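Long-range contacts in nucleoside diphosphate kinase (Pyrobaculum aerophilum, PDB 1XQI), which probably transfers the gamma phosphate of ATP to nucleoside diphosphates by a ping-pong mechanism through a phosphohistidine intermediate, using magnesium: residues Thr18-Lys23 against Val118-Lys123; Ala48-Lys53 against Trp187-Glu192; Ser153-Asp158 against Arg165-Leu170; Ser65-Leu70 against Asp96-Gly101. The protein carries 6 engineered substitutions. All blocks are in the same frame, centred on the assembly; numbering follows the deposited sequence.

Interaction 1: Thr18-Lys23 against Val118-Lys123; sequences TLLILK and VVMVLK
Leu20 swings its CG to the far side of CB from its own nitrogen (chi1 -176°), while the selenomethionine Met120 tucks CG between its backbone N and carbonyl carbon (chi1 65°). The two side chains therefore lie side by side and point the same way, with Leu20 CD2 3.9 Å from Met120 SE. Next along the same face, Leu20 CB meets Leu122 CD1 at 4.1 Å. The opposite face carries Leu19, whose CD2 branch bends back toward the partner strand and lies 3.4 Å from Val119 CG1 and 3.9 Å from Val121 CG2, so one methyl group bridges two valines.

Between these two layers the strands run antiparallel. Thr18-Leu122, Leu20-Met120 and Leu22-Val118 are hydrogen-bonded pairs, each closed by two backbone bonds; Leu20 N to Met120 O, 2.9 Å, is nearly straight at 172°. Leu19-Val121 and Ile21-Val119 are the non-hydrogen-bonded pairs between them, where CA-H...O contacts such as Val121 CA to Thr18 O, 3.2 Å, fill in.

Helix 32-42, through Ile35, Ile36 and Phe39, packs on the Leu20 face, whereas Phe188 covers Leu19, Val119 and Val121. These are central strands of the ferredoxin-fold sheet: their backbone polar groups are paired within a buried hydrocarbon layer, and Ile21, bonded through its backbone to His172 of the next strand, lies beside that predicted phosphohistidine.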
loop_
_atom_site.group_PDB
_atom_site.type_symbol
_atom_site.label_atom_id
_atom_site.label_comp_id
_atom_site.label_asym_id
_atom_site.label_seq_id
_atom_site.Cartn_x
_atom_site.Cartn_y
_atom_site.Cartn_z
ATOM N N THR A 18 -15.234 -3.465 0.224
ATOM C CA THR A 18 -15.508 -2.137 -0.309
ATOM C C THR A 18 -14.239 -1.540 -0.883
ATOM O O THR A 18 -13.149 -1.989 -0.563
ATOM C CB THR A 18 -16.136 -1.207 0.765
ATOM O OG1 THR A 18 -16.589 0.008 0.150
ATOM C CG2 THR A 18 -15.118 -0.927 1.917
ATOM N N LEU A 19 -14.380 -0.542 -1.741
ATOM C CA LEU A 19 -13.228 0.066 -2.374
ATOM C C LEU A 19 -13.010 1.440 -1.754
ATOM O O LEU A 19 -13.946 2.280 -1.684
ATOM C CB LEU A 19 -13.502 0.196 -3.877
ATOM C CG LEU A 19 -12.454 0.616 -4.921
ATOM C CD1 LEU A 19 -12.068 2.056 -4.787
ATOM C CD2 LEU A 19 -11.240 -0.286 -4.848
ATOM N N LEU A 20 -11.774 1.672 -1.326
ATOM C CA LEU A 20 -11.360 2.964 -0.825
ATOM C C LEU A 20 -10.186 3.502 -1.645
ATOM O O LEU A 20 -9.248 2.775 -1.931
ATOM C CB LEU A 20 -11.006 2.870 0.677
ATOM C CG LEU A 20 -10.664 4.267 1.210
ATOM C CD1 LEU A 20 -11.786 4.965 2.040
ATOM C CD2 LEU A 20 -9.340 4.188 1.930
ATOM N N ILE A 21 -10.242 4.782 -2.018
ATOM C CA ILE A 21 -9.137 5.449 -2.749
ATOM C C ILE A 21 -8.594 6.605 -1.933
ATOM O O ILE A 21 -9.355 7.504 -1.566
ATOM C CB ILE A 21 -9.603 6.059 -4.087
ATOM C CG1 ILE A 21 -10.371 4.996 -4.896
ATOM C CG2 ILE A 21 -8.387 6.662 -4.852
ATOM C CD1 ILE A 21 -10.887 5.467 -6.228
ATOM N N LEU A 22 -7.303 6.580 -1.618
ATOM C CA LEU A 22 -6.666 7.766 -1.082
ATOM C C LEU A 22 -6.320 8.616 -2.302
ATOM O O LEU A 22 -5.645 8.144 -3.207
ATOM C CB LEU A 22 -5.445 7.446 -0.207
ATOM C CG LEU A 22 -5.727 6.832 1.177
ATOM C CD1 LEU A 22 -7.153 7.002 1.660
ATOM C CD2 LEU A 22 -5.396 5.340 1.248
ATOM N N LYS A 23 -6.819 9.851 -2.310
ATOM C CA LYS A 23 -6.721 10.801 -3.444
ATOM C C LYS A 23 -5.404 11.542 -3.393
ATOM O O LYS A 23 -4.711 11.503 -2.372
ATOM C CB LYS A 23 -7.875 11.808 -3.380
ATOM C CG LYS A 23 -9.260 11.173 -3.259
ATOM C CD LYS A 23 -10.368 12.190 -3.547
ATOM C CE LYS A 23 -11.735 11.497 -3.780
ATOM N NZ LYS A 23 -12.870 12.488 -3.688
ATOM N N VAL A 118 -3.834 5.810 -4.139
ATOM C CA VAL A 118 -3.592 4.513 -3.538
ATOM C C VAL A 118 -4.989 3.966 -3.413
ATOM O O VAL A 118 -5.861 4.636 -2.851
ATOM C CB VAL A 118 -2.842 4.645 -2.166
ATOM C CG1 VAL A 118 -2.926 3.345 -1.317
ATOM C CG2 VAL A 118 -1.381 4.980 -2.418
ATOM N N VAL A 119 -5.201 2.792 -4.010
ATOM C CA VAL A 119 -6.474 2.096 -4.046
ATOM C C VAL A 119 -6.390 0.872 -3.127
ATOM O O VAL A 119 -5.398 0.123 -3.153
ATOM C CB VAL A 119 -6.797 1.605 -5.485
ATOM C CG1 VAL A 119 -8.264 1.168 -5.582
ATOM C CG2 VAL A 119 -6.568 2.738 -6.491
HETATM N N MSE A 120 -7.418 0.651 -2.320
HETATM C CA MSE A 120 -7.418 -0.535 -1.443
HETATM C C MSE A 120 -8.808 -1.130 -1.413
HETATM O O MSE A 120 -9.824 -0.464 -1.665
HETATM C CB MSE A 120 -6.863 -0.237 0.014
HETATM C CG MSE A 120 -7.707 0.731 0.864
HETATM SE SE MSE A 120 -6.901 1.175 2.426
HETATM C CE MSE A 120 -5.707 2.196 1.644
ATOM N N VAL A 121 -8.842 -2.421 -1.115
ATOM C CA VAL A 121 -10.118 -3.099 -0.897
ATOM C C VAL A 121 -10.111 -3.544 0.543
ATOM O O VAL A 121 -9.118 -4.110 1.022
ATOM C CB VAL A 121 -10.299 -4.257 -1.851
ATOM C CG1 VAL A 121 -11.606 -5.044 -1.544
ATOM C CG2 VAL A 121 -10.350 -3.730 -3.280
ATOM N N LEU A 122 -11.189 -3.245 1.238
ATOM C CA LEU A 122 -11.312 -3.533 2.650
ATOM C C LEU A 122 -12.477 -4.500 2.770
ATOM O O LEU A 122 -13.561 -4.253 2.191
ATOM C CB LEU A 122 -11.610 -2.255 3.457
ATOM C CG LEU A 122 -10.434 -1.282 3.567
ATOM C CD1 LEU A 122 -10.969 0.126 3.763
ATOM C CD2 LEU A 122 -9.560 -1.719 4.720
ATOM N N LYS A 123 -12.224 -5.589 3.496
ATOM C CA LYS A 123 -13.143 -6.682 3.743
ATOM C C LYS A 123 -13.494 -6.753 5.246
ATOM O O LYS A 123 -12.620 -6.702 6.150
ATOM C CB LYS A 123 -12.473 -8.012 3.293
ATOM C CG LYS A 123 -13.372 -9.281 3.328
ATOM C CD LYS A 123 -12.524 -10.552 3.298
ATOM C CE LYS A 123 -13.344 -11.859 3.167
ATOM N NZ LYS A 123 -13.413 -12.264 1.716
#

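Interaction 2: Ala48-Lys53 against Trp187-Glu192; sequences ALKMVK and WFREEE
Ala48 sets its CB 3.7 Å from the centroid of the Phe188 ring and only 11° off the ring normal, a CH-pi contact over the face; the same methyl touches Glu192 O. Leu49 turns away and packs on Leu49 of the second subunit. Lys50 comes next: its CG sits between the backbone N and carbonyl carbon (chi1 59°), and from there the extended chain slides past Phe188, CG lying 3.7 Å from CE2, to deliver NZ to Trp187 O at 2.7 Å. That bond lies nearly on the carbonyl axis.

Strand 45-52 is an edge strand of this chain's ferredoxin-fold sheet, and Leu49 and Met51 bond through their backbones to the second subunit, so the C-terminal segment folds over a strand that also builds the dimer. Lys50 NZ also forms a salt bridge to Glu192 OE1, 3.4 Å away and weak as a hydrogen bond. The same oxygen stands over the face of the Arg189 guanidinium, paired by charge alone, and thus probably eases the closeness of the two cations. A methionine in place of Lys50 would probably leave Trp187 O without its donor and Glu192 with only Arg189 of this network. Farther along, Val52 CG2 approaches Trp187 CZ3 obliquely at 4.1 Å.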
loop_
_atom_site.group_PDB
_atom_site.type_symbol
_atom_site.label_atom_id
_atom_site.label_comp_id
_atom_site.label_asym_id
_atom_site.label_seq_id
_atom_site.Cartn_x
_atom_site.Cartn_y
_atom_site.Cartn_z
ATOM N N ALA A 48 -6.507 -5.976 -1.038
ATOM C CA ALA A 48 -5.947 -5.436 -2.278
ATOM C C ALA A 48 -5.451 -4.020 -1.993
ATOM O O ALA A 48 -6.053 -3.266 -1.229
ATOM C CB ALA A 48 -6.968 -5.457 -3.419
ATOM N N LEU A 49 -4.315 -3.680 -2.575
ATOM C CA LEU A 49 -3.638 -2.432 -2.298
ATOM C C LEU A 49 -2.679 -2.143 -3.433
ATOM O O LEU A 49 -1.850 -2.976 -3.728
ATOM C CB LEU A 49 -2.830 -2.553 -1.015
ATOM C CG LEU A 49 -2.453 -1.347 -0.121
ATOM C CD1 LEU A 49 -1.059 -1.576 0.361
ATOM C CD2 LEU A 49 -2.514 -0.074 -0.777
ATOM N N LYS A 50 -2.795 -0.978 -4.072
ATOM C CA LYS A 50 -1.770 -0.526 -4.995
ATOM C C LYS A 50 -1.710 0.989 -5.101
ATOM O O LYS A 50 -2.726 1.639 -4.932
ATOM C CB LYS A 50 -1.954 -1.147 -6.373
ATOM C CG LYS A 50 -3.267 -0.887 -7.066
ATOM C CD LYS A 50 -3.216 -1.583 -8.396
ATOM C CE LYS A 50 -4.522 -1.440 -9.147
ATOM N NZ LYS A 50 -4.573 -2.496 -10.206
HETATM N N MSE A 51 -0.515 1.536 -5.338
HETATM C CA MSE A 51 -0.339 2.960 -5.677
HETATM C C MSE A 51 -0.463 3.035 -7.239
HETATM O O MSE A 51 0.158 2.238 -7.956
HETATM C CB MSE A 51 1.012 3.501 -5.168
HETATM C CG MSE A 51 1.299 4.941 -5.647
HETATM SE SE MSE A 51 2.832 5.639 -4.961
HETATM C CE MSE A 51 2.255 5.813 -3.310
ATOM N N VAL A 52 -1.288 3.953 -7.746
ATOM C CA VAL A 52 -1.458 4.107 -9.194
ATOM C C VAL A 52 -1.493 5.567 -9.603
ATOM O O VAL A 52 -2.118 6.396 -8.947
ATOM C CB VAL A 52 -2.768 3.447 -9.717
ATOM C CG1 VAL A 52 -2.645 1.915 -9.797
ATOM C CG2 VAL A 52 -3.995 3.893 -8.853
ATOM N N LYS A 53 -0.794 5.867 -10.690
ATOM C CA LYS A 53 -1.004 7.081 -11.481
ATOM C C LYS A 53 -2.102 6.853 -12.529
ATOM O O LYS A 53 -1.869 6.222 -13.545
ATOM C CB LYS A 53 0.312 7.457 -12.171
ATOM C CG LYS A 53 0.400 8.917 -12.578
ATOM C CD LYS A 53 0.283 9.868 -11.363
ATOM C CE LYS A 53 -0.079 11.251 -11.851
ATOM N NZ LYS A 53 -1.132 11.111 -12.926
ATOM N N TRP A 187 -10.713 -1.719 -10.828
ATOM C CA TRP A 187 -9.293 -1.545 -10.470
ATOM C C TRP A 187 -8.464 -2.823 -10.305
ATOM O O TRP A 187 -7.251 -2.746 -10.376
ATOM C CB TRP A 187 -9.175 -0.774 -9.161
ATOM C CG TRP A 187 -9.539 0.669 -9.226
ATOM C CD1 TRP A 187 -10.626 1.272 -8.652
ATOM C CD2 TRP A 187 -8.806 1.700 -9.882
ATOM N NE1 TRP A 187 -10.629 2.624 -8.938
ATOM C CE2 TRP A 187 -9.517 2.919 -9.676
ATOM C CE3 TRP A 187 -7.628 1.718 -10.651
ATOM C CZ2 TRP A 187 -9.081 4.146 -10.194
ATOM C CZ3 TRP A 187 -7.189 2.939 -11.172
ATOM C CH2 TRP A 187 -7.927 4.142 -10.948
ATOM N N PHE A 188 -9.090 -3.973 -10.055
ATOM C CA PHE A 188 -8.357 -5.208 -9.741
ATOM C C PHE A 188 -8.792 -6.410 -10.582
ATOM O O PHE A 188 -9.988 -6.683 -10.711
ATOM C CB PHE A 188 -8.446 -5.548 -8.224
ATOM C CG PHE A 188 -7.898 -4.456 -7.325
ATOM C CD1 PHE A 188 -8.754 -3.544 -6.714
ATOM C CD2 PHE A 188 -6.534 -4.318 -7.131
ATOM C CE1 PHE A 188 -8.282 -2.530 -5.921
ATOM C CE2 PHE A 188 -6.027 -3.292 -6.326
ATOM C CZ PHE A 188 -6.900 -2.393 -5.717
ATOM N N ARG A 189 -7.822 -7.133 -11.150
ATOM C CA ARG A 189 -8.118 -8.455 -11.728
ATOM C C ARG A 189 -8.459 -9.389 -10.574
ATOM O O ARG A 189 -8.125 -9.109 -9.433
ATOM C CB ARG A 189 -6.921 -9.026 -12.506
ATOM C CG ARG A 189 -6.658 -8.418 -13.898
ATOM C CD ARG A 189 -5.726 -7.201 -13.838
ATOM N NE ARG A 189 -4.360 -7.479 -13.333
ATOM C CZ ARG A 189 -3.404 -6.546 -13.175
ATOM N NH1 ARG A 189 -3.651 -5.268 -13.488
ATOM N NH2 ARG A 189 -2.191 -6.878 -12.714
ATOM N N GLU A 190 -9.130 -10.494 -10.859
ATOM C CA GLU A 190 -9.425 -11.513 -9.838
ATOM C C GLU A 190 -8.217 -11.862 -8.957
ATOM O O GLU A 190 -8.332 -11.955 -7.738
ATOM C CB GLU A 190 -9.969 -12.776 -10.519
ATOM C CG GLU A 190 -11.408 -12.616 -10.979
ATOM C CD GLU A 190 -12.228 -11.846 -9.937
ATOM O OE1 GLU A 190 -12.613 -10.682 -10.222
ATOM O OE2 GLU A 190 -12.446 -12.391 -8.823
ATOM N N GLU A 191 -7.061 -12.008 -9.599
ATOM C CA GLU A 191 -5.841 -12.493 -8.968
ATOM C C GLU A 191 -5.261 -11.507 -7.944
ATOM O O GLU A 191 -4.489 -11.898 -7.064
ATOM C CB GLU A 191 -4.777 -12.822 -10.039
ATOM C CG GLU A 191 -5.229 -13.770 -11.171
ATOM C CD GLU A 191 -5.691 -13.001 -12.413
ATOM O OE1 GLU A 191 -4.843 -12.695 -13.296
ATOM O OE2 GLU A 191 -6.906 -12.704 -12.499
ATOM N N GLU A 192 -5.622 -10.232 -8.063
ATOM C CA GLU A 192 -5.137 -9.209 -7.136
ATOM C C GLU A 192 -6.009 -9.029 -5.896
ATOM O O GLU A 192 -5.531 -8.471 -4.913
ATOM C CB GLU A 192 -4.958 -7.864 -7.845
ATOM C CG GLU A 192 -3.939 -7.860 -8.969
ATOM C CD GLU A 192 -3.670 -6.455 -9.493
ATOM O OE1 GLU A 192 -4.569 -5.881 -10.163
ATOM O OE2 GLU A 192 -2.553 -5.930 -9.236
#

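Interaction 3: Ser153-Asp158 against Arg165-Leu170; sequences SIDSPD and RVVFNL
The backbones of Asp155 and Phe168 pass with their CA atoms 6.3 Å apart, and those of Pro157 and Val167 come to 5.9 Å. From Ser153 to Pro157 the chain runs at 148° to the direction from Arg165 to Leu170, roughly antiparallel, yet no backbone-to-backbone bond joins them. An inverse gamma turn centred on Phe168 kinks the second segment.

Side chains supply the link. Asp155 has CG anti to its nitrogen (chi1 -156°), which sends the carboxylate across to the other segment. There OD2 takes two bonds: Phe168 N, 2.6 Å away, meets it nearly along the C-O bond, and Arg165 NH1, at 3.2 Å, comes to its syn side. Arg165 NH2 adds a weak bond to Asp155 OD1, so the guanidinium lies edge-on to the acid, the planes 28° apart; its stronger partner is Glu163, at NE. An alanine at Asp155 would probably leave Phe168 N without its acceptor and let the turn shift.

A water joins Ser153 OG, 2.6 Å away, to Phe168 O, 2.8 Å away. Val167 CG2 rests on Pro157 CA at 3.8 Å, where helix 157-162 begins.

Asp155 thus anchors the main chain next to Asn169, which probably binds ATP as in related NDP kinases, just before strand 171-173 with the predicted catalytic His172, part of the nucleotide site of this family.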
loop_
_atom_site.group_PDB
_atom_site.type_symbol
_atom_site.label_atom_id
_atom_site.label_comp_id
_atom_site.label_asym_id
_atom_site.label_seq_id
_atom_site.Cartn_x
_atom_site.Cartn_y
_atom_site.Cartn_z
ATOM N N SER A 153 -8.617 17.170 7.537
ATOM C CA SER A 153 -8.875 18.139 6.516
ATOM C C SER A 153 -9.771 19.198 7.090
ATOM O O SER A 153 -10.620 18.904 7.990
ATOM C CB SER A 153 -9.546 17.462 5.298
ATOM O OG SER A 153 -9.891 18.419 4.322
ATOM N N ILE A 154 -9.587 20.417 6.547
ATOM C CA ILE A 154 -10.339 21.612 6.945
ATOM C C ILE A 154 -10.975 22.263 5.717
ATOM O O ILE A 154 -11.317 23.457 5.745
ATOM C CB ILE A 154 -9.411 22.663 7.684
ATOM C CG1 ILE A 154 -8.267 23.100 6.771
ATOM C CG2 ILE A 154 -8.896 22.073 8.990
ATOM C CD1 ILE A 154 -7.253 24.081 7.417
ATOM N N ASP A 155 -11.074 21.488 4.637
ATOM C CA ASP A 155 -11.652 21.958 3.396
ATOM C C ASP A 155 -13.171 22.129 3.496
ATOM O O ASP A 155 -13.839 21.505 4.329
ATOM C CB ASP A 155 -11.280 21.055 2.228
ATOM C CG ASP A 155 -11.358 21.785 0.895
ATOM O OD1 ASP A 155 -11.205 23.046 0.894
ATOM O OD2 ASP A 155 -11.565 21.113 -0.144
ATOM N N SER A 156 -13.720 23.003 2.673
ATOM C CA SER A 156 -15.169 23.188 2.681
ATOM C C SER A 156 -15.714 23.523 1.280
ATOM O O SER A 156 -14.952 24.018 0.399
ATOM C CB SER A 156 -15.537 24.259 3.697
ATOM O OG SER A 156 -14.892 25.478 3.400
ATOM N N PRO A 157 -17.003 23.234 1.043
ATOM C CA PRO A 157 -17.545 23.449 -0.301
ATOM C C PRO A 157 -17.580 24.899 -0.783
ATOM O O PRO A 157 -17.566 25.113 -1.977
ATOM C CB PRO A 157 -18.973 22.891 -0.211
ATOM C CG PRO A 157 -19.017 22.094 1.052
ATOM C CD PRO A 157 -18.022 22.704 1.962
ATOM N N ASP A 158 -17.630 25.883 0.102
ATOM C CA ASP A 158 -17.592 27.294 -0.321
ATOM C C ASP A 158 -16.268 27.630 -0.976
ATOM O O ASP A 158 -16.229 28.168 -2.076
ATOM C CB ASP A 158 -17.836 28.256 0.854
ATOM C CG ASP A 158 -17.045 27.875 2.127
ATOM O OD1 ASP A 158 -17.143 26.710 2.564
ATOM O OD2 ASP A 158 -16.343 28.741 2.709
ATOM N N ARG A 165 -13.133 24.174 -8.370
ATOM C CA ARG A 165 -12.623 22.807 -8.114
ATOM C C ARG A 165 -13.587 22.028 -7.175
ATOM O O ARG A 165 -14.537 22.588 -6.619
ATOM C CB ARG A 165 -11.179 22.817 -7.577
ATOM C CG ARG A 165 -10.985 23.586 -6.294
ATOM C CD ARG A 165 -9.681 23.222 -5.565
ATOM N NE ARG A 165 -9.573 23.955 -4.294
ATOM C CZ ARG A 165 -10.080 23.558 -3.119
ATOM N NH1 ARG A 165 -10.704 22.395 -2.997
ATOM N NH2 ARG A 165 -9.926 24.314 -2.050
ATOM N N VAL A 166 -13.363 20.731 -7.047
ATOM C CA VAL A 166 -14.076 19.913 -6.106
ATOM C C VAL A 166 -13.414 20.045 -4.719
ATOM O O VAL A 166 -12.311 20.581 -4.552
ATOM C CB VAL A 166 -14.073 18.413 -6.570
ATOM C CG1 VAL A 166 -14.993 18.208 -7.810
ATOM C CG2 VAL A 166 -12.605 17.884 -6.854
ATOM N N VAL A 167 -14.137 19.559 -3.717
ATOM C CA VAL A 167 -13.651 19.493 -2.341
ATOM C C VAL A 167 -12.484 18.495 -2.265
ATOM O O VAL A 167 -12.518 17.398 -2.878
ATOM C CB VAL A 167 -14.802 19.117 -1.387
ATOM C CG1 VAL A 167 -14.292 18.977 0.051
ATOM C CG2 VAL A 167 -15.891 20.193 -1.456
ATOM N N PHE A 168 -11.449 18.891 -1.542
ATOM C CA PHE A 168 -10.311 18.013 -1.320
ATOM C C PHE A 168 -10.642 17.170 -0.089
ATOM O O PHE A 168 -10.179 17.461 1.014
ATOM C CB PHE A 168 -9.032 18.851 -1.148
ATOM C CG PHE A 168 -8.358 19.240 -2.467
ATOM C CD1 PHE A 168 -7.005 19.630 -2.490
ATOM C CD2 PHE A 168 -9.044 19.172 -3.678
ATOM C CE1 PHE A 168 -6.354 19.976 -3.694
ATOM C CE2 PHE A 168 -8.415 19.508 -4.895
ATOM C CZ PHE A 168 -7.067 19.910 -4.900
ATOM N N ASN A 169 -11.480 16.144 -0.254
ATOM C CA ASN A 169 -11.952 15.378 0.888
ATOM C C ASN A 169 -11.281 14.004 1.091
ATOM O O ASN A 169 -11.892 13.067 1.633
ATOM C CB ASN A 169 -13.447 15.247 0.819
ATOM C CG ASN A 169 -13.906 14.489 -0.385
ATOM O OD1 ASN A 169 -15.084 14.544 -0.727
ATOM N ND2 ASN A 169 -13.014 13.750 -1.023
ATOM N N LEU A 170 -10.048 13.891 0.616
ATOM C CA LEU A 170 -9.091 12.819 0.993
ATOM C C LEU A 170 -9.339 11.487 0.346
ATOM O O LEU A 170 -8.396 10.892 -0.133
ATOM C CB LEU A 170 -8.979 12.641 2.513
ATOM C CG LEU A 170 -8.815 13.944 3.280
ATOM C CD1 LEU A 170 -8.880 13.630 4.763
ATOM C CD2 LEU A 170 -7.529 14.673 2.881
HETATM O O HOH W 1 -8.032 18.612 2.444
#

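Interaction 4: Ser65-Leu70 against Asp96-Gly101; sequences SSEEWL and DPVEVG
Leu70 is wedged against Val98 and Gly101 where two helices, 67-84 and 97-112, pack together near their first turns. Both segments overlap the insert, residues 68-100, that this kinase carries. The side chain of Leu70 starts with CB 4.0 Å from Val98 O. CG follows anti to the carbonyl carbon (chi1 -64°) and splits into two branches: CD1 approaches Val98 CG1 at 4.2 Å, while CD2 lies 3.5 Å from Gly101 O and, within its own helix, at the edge of the Trp69 ring. Farther out, Glu67 crosses Val98 at about a right angle, its CG 3.5 Å from Val98 CG2.

Ser66 and Asp96 are the N-cap residues of the two helices, Ser66 OG accepting from Trp69 N and Asp96 OD1 from Glu99 N. The absence of a side chain at Gly101 permits the close approach, in which the CA atoms of Leu70 and Gly101 are 4.1 Å apart: a CB there would fall 2.2 Å from Leu70 O, a clash. Instead Gly101 CA makes a CA-H...O contact with Leu70 O at 3.4 Å.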
loop_
_atom_site.group_PDB
_atom_site.type_symbol
_atom_site.label_atom_id
_atom_site.label_comp_id
_atom_site.label_asym_id
_atom_site.label_seq_id
_atom_site.Cartn_x
_atom_site.Cartn_y
_atom_site.Cartn_z
ATOM N N SER A 65 -21.588 7.697 -15.476
ATOM C CA SER A 65 -21.986 8.690 -16.438
ATOM C C SER A 65 -23.505 8.696 -16.585
ATOM O O SER A 65 -24.044 9.262 -17.542
ATOM C CB SER A 65 -21.258 8.435 -17.740
ATOM O OG SER A 65 -19.963 7.899 -17.455
ATOM N N SER A 66 -24.204 8.085 -15.632
ATOM C CA SER A 66 -25.653 8.096 -15.672
ATOM C C SER A 66 -26.180 9.542 -15.531
ATOM O O SER A 66 -25.589 10.378 -14.830
ATOM C CB SER A 66 -26.226 7.182 -14.581
ATOM O OG SER A 66 -26.371 7.890 -13.373
ATOM N N GLU A 67 -27.285 9.844 -16.194
ATOM C CA GLU A 67 -27.905 11.173 -16.035
ATOM C C GLU A 67 -28.267 11.369 -14.588
ATOM O O GLU A 67 -28.101 12.475 -14.040
ATOM C CB GLU A 67 -29.140 11.345 -16.909
ATOM C CG GLU A 67 -29.959 12.595 -16.619
ATOM C CD GLU A 67 -31.331 12.590 -17.328
ATOM O OE1 GLU A 67 -31.969 11.486 -17.409
ATOM O OE2 GLU A 67 -31.757 13.683 -17.799
ATOM N N GLU A 68 -28.719 10.275 -13.971
ATOM C CA GLU A 68 -29.159 10.288 -12.583
ATOM C C GLU A 68 -28.051 10.815 -11.662
ATOM O O GLU A 68 -28.248 11.785 -10.946
ATOM C CB GLU A 68 -29.594 8.884 -12.204
ATOM C CG GLU A 68 -30.067 8.677 -10.795
ATOM C CD GLU A 68 -30.181 7.183 -10.526
ATOM O OE1 GLU A 68 -31.324 6.655 -10.467
ATOM O OE2 GLU A 68 -29.108 6.524 -10.424
ATOM N N TRP A 69 -26.885 10.187 -11.734
ATOM C CA TRP A 69 -25.717 10.618 -10.983
ATOM C C TRP A 69 -25.242 12.036 -11.281
ATOM O O TRP A 69 -24.896 12.789 -10.357
ATOM C CB TRP A 69 -24.565 9.670 -11.237
ATOM C CG TRP A 69 -23.405 9.909 -10.300
ATOM C CD1 TRP A 69 -23.260 9.410 -9.030
ATOM C CD2 TRP A 69 -22.225 10.692 -10.562
ATOM N NE1 TRP A 69 -22.071 9.834 -8.499
ATOM C CE2 TRP A 69 -21.414 10.618 -9.418
ATOM C CE3 TRP A 69 -21.785 11.453 -11.648
ATOM C CZ2 TRP A 69 -20.182 11.271 -9.328
ATOM C CZ3 TRP A 69 -20.551 12.116 -11.558
ATOM C CH2 TRP A 69 -19.763 12.009 -10.411
ATOM N N LEU A 70 -25.191 12.387 -12.566
ATOM C CA LEU A 70 -24.791 13.745 -12.996
ATOM C C LEU A 70 -25.748 14.777 -12.446
ATOM O O LEU A 70 -25.319 15.739 -11.828
ATOM C CB LEU A 70 -24.740 13.855 -14.529
ATOM C CG LEU A 70 -23.706 12.980 -15.210
ATOM C CD1 LEU A 70 -23.901 13.019 -16.671
ATOM C CD2 LEU A 70 -22.328 13.437 -14.857
ATOM N N ASP A 96 -27.924 24.091 -15.806
ATOM C CA ASP A 96 -28.576 22.823 -16.044
ATOM C C ASP A 96 -27.907 21.727 -15.177
ATOM O O ASP A 96 -26.713 21.490 -15.350
ATOM C CB ASP A 96 -28.493 22.468 -17.519
ATOM C CG ASP A 96 -28.969 21.083 -17.777
ATOM O OD1 ASP A 96 -28.253 20.266 -18.383
ATOM O OD2 ASP A 96 -30.088 20.778 -17.326
ATOM N N PRO A 97 -28.655 21.086 -14.241
ATOM C CA PRO A 97 -28.099 20.059 -13.316
ATOM C C PRO A 97 -27.129 19.040 -13.949
ATOM O O PRO A 97 -25.995 18.895 -13.437
ATOM C CB PRO A 97 -29.348 19.362 -12.772
ATOM C CG PRO A 97 -30.379 20.423 -12.736
ATOM C CD PRO A 97 -30.096 21.314 -13.963
ATOM N N VAL A 98 -27.554 18.370 -15.035
ATOM C CA VAL A 98 -26.726 17.412 -15.790
ATOM C C VAL A 98 -25.437 18.038 -16.401
ATOM O O VAL A 98 -24.347 17.428 -16.337
ATOM C CB VAL A 98 -27.553 16.721 -16.916
ATOM C CG1 VAL A 98 -26.679 15.901 -17.818
ATOM C CG2 VAL A 98 -28.593 15.835 -16.303
ATOM N N GLU A 99 -25.557 19.226 -16.996
ATOM C CA GLU A 99 -24.383 19.931 -17.530
ATOM C C GLU A 99 -23.418 20.317 -16.411
ATOM O O GLU A 99 -22.199 20.289 -16.593
ATOM C CB GLU A 99 -24.780 21.145 -18.413
ATOM C CG GLU A 99 -25.066 20.767 -19.909
ATOM C CD GLU A 99 -25.728 21.901 -20.717
ATOM O OE1 GLU A 99 -25.271 23.070 -20.630
ATOM O OE2 GLU A 99 -26.714 21.638 -21.461
ATOM N N VAL A 100 -23.970 20.667 -15.259
ATOM C CA VAL A 100 -23.183 20.970 -14.056
ATOM C C VAL A 100 -22.490 19.682 -13.517
ATOM O O VAL A 100 -21.326 19.712 -13.175
ATOM C CB VAL A 100 -24.059 21.668 -12.940
ATOM C CG1 VAL A 100 -23.283 21.839 -11.660
ATOM C CG2 VAL A 100 -24.579 23.010 -13.402
ATOM N N GLY A 101 -23.220 18.572 -13.452
ATOM C CA GLY A 101 -22.648 17.279 -13.162
ATOM C C GLY A 101 -21.491 16.907 -14.096
ATOM O O GLY A 101 -20.519 16.248 -13.677
#

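Overall arrangement
From the N terminus, strand 17-22 opens interaction 1 and strand 45-52 opens interaction 2. Interaction 4 then opens and closes within both loops, joining the starts of helices 67-84 and 97-112. Helix 97-112 leads into strand 117-123, which closes interaction 1. Interaction 3 closes a short loop around helix 157-162, still within the span of interaction 2, which Trp187-Glu192 ends last. Interactions 1 and 2 therefore cross; they share one sheet and touch through bonds such as Val119 N to Lys50 O. Interaction 3 meets interaction 1 at Lys23 and Leu170, beside the predicted active site, whereas interaction 4 touches none, its centre about 20 Å from that of interaction 3.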